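Local coordinates for protein serine proteinase inhibitor A (Sagittaria sagittifolia, PDB 3E8L) that probably inhibits trypsin and chymotrypsin simultaneously through two reactive sites, and kallikrein weakly, as a Kunitz-type inhibitor with a beta-trefoil fold, at residues A[136-139]-A[140-143]. The protein carries 2 engineered substitutions. Numbering follows the deposited sequence.
Sequences TEET and GVYK
A type II beta turn from E138 to V141 forms the far part of the loop joining antiparallel strands 130-135 and 142-147, and E138 and V141 meet across it. Its closing hydrogen bond, V141 N to E138 O, is weak: 3.3 Å long and bent to 136° at the hydrogen. G140 takes the third place of the turn with phi 74°, where a side chain would clash with the carbonyl oxygen of T139. On one flank the E138 side chain leaves between its own backbone N and carbonyl carbon (chi1 49°) and runs extended over the valine, its CG methylene 3.6 Å from V141 CG2, with the carboxylate carbon CD beyond. The branched valine also packs on A35, T178 and Q180. At the loop's neck a water bridges the two sides, accepting from T136 N at 2.7 Å and donating to V141 O at 2.7 Å. Threonine suits this neck because its branched CB lies against the V141 carbonyl, 3.0 Å from V141 O, while T136 OG1 sits 3.7 Å from K143 CE, the two side chains crossing nearly at right angles. K143 pairs with R134 through the backbone, as expected of a beta hairpin in a Kunitz-type beta-trefoil.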
# COMPACT_ATOMS: atom_id res chain seq x y z
N THR A 136 -20.14 11.04 -7.58
CA THR A 136 -21.55 10.76 -7.30
C THR A 136 -22.33 11.88 -7.96
O THR A 136 -21.72 12.85 -8.42
CB THR A 136 -21.78 10.69 -5.76
OG1 THR A 136 -21.26 9.44 -5.28
CG2 THR A 136 -23.23 10.79 -5.35
N GLU A 137 -23.66 11.75 -8.01
CA GLU A 137 -24.54 12.77 -8.55
C GLU A 137 -24.37 14.11 -7.87
O GLU A 137 -24.70 15.16 -8.45
CB GLU A 137 -26.01 12.35 -8.40
CG GLU A 137 -26.44 11.13 -9.20
CD GLU A 137 -26.44 11.34 -10.72
OE1 GLU A 137 -26.11 12.46 -11.18
OE2 GLU A 137 -26.75 10.37 -11.45
N GLU A 138 -23.90 14.09 -6.62
CA GLU A 138 -23.69 15.34 -5.89
C GLU A 138 -22.24 15.63 -5.58
O GLU A 138 -21.49 14.75 -5.13
CB GLU A 138 -24.57 15.43 -4.64
CG GLU A 138 -24.55 14.22 -3.74
CD GLU A 138 -25.40 14.41 -2.48
OE1 GLU A 138 -25.74 13.37 -1.87
OE2 GLU A 138 -25.72 15.58 -2.11
N THR A 139 -21.83 16.87 -5.81
CA THR A 139 -20.44 17.23 -5.68
C THR A 139 -20.00 17.19 -4.20
O THR A 139 -20.78 17.48 -3.31
CB THR A 139 -20.09 18.58 -6.40
OG1 THR A 139 -19.88 19.62 -5.43
CG2 THR A 139 -21.19 18.98 -7.45
N GLY A 140 -18.75 16.78 -3.97
CA GLY A 140 -18.22 16.56 -2.62
C GLY A 140 -18.70 15.31 -1.90
O GLY A 140 -18.48 15.16 -0.70
N VAL A 141 -19.37 14.41 -2.62
CA VAL A 141 -19.89 13.16 -2.06
C VAL A 141 -19.41 12.03 -2.97
O VAL A 141 -19.62 12.08 -4.19
CB VAL A 141 -21.46 13.16 -1.98
CG1 VAL A 141 -21.95 11.89 -1.35
CG2 VAL A 141 -21.97 14.33 -1.18
N TYR A 142 -18.77 11.02 -2.38
CA TYR A 142 -18.07 10.03 -3.19
C TYR A 142 -18.33 8.60 -2.80
O TYR A 142 -18.73 8.31 -1.68
CB TYR A 142 -16.56 10.30 -3.17
CG TYR A 142 -16.21 11.72 -3.55
CD1 TYR A 142 -16.07 12.10 -4.89
CD2 TYR A 142 -16.03 12.70 -2.56
CE1 TYR A 142 -15.76 13.40 -5.24
CE2 TYR A 142 -15.73 14.01 -2.90
CZ TYR A 142 -15.60 14.36 -4.25
OH TYR A 142 -15.29 15.67 -4.58
N LYS A 143 -18.10 7.70 -3.75
CA LYS A 143 -18.05 6.28 -3.50
C LYS A 143 -16.59 5.88 -3.47
O LYS A 143 -15.81 6.36 -4.30
CB LYS A 143 -18.80 5.53 -4.62
CG LYS A 143 -20.29 5.31 -4.31
CD LYS A 143 -21.09 4.80 -5.50
CE LYS A 143 -21.89 5.91 -6.16
NZ LYS A 143 -23.26 5.46 -6.60
O HOH W 1 -19.26 13.37 -6.50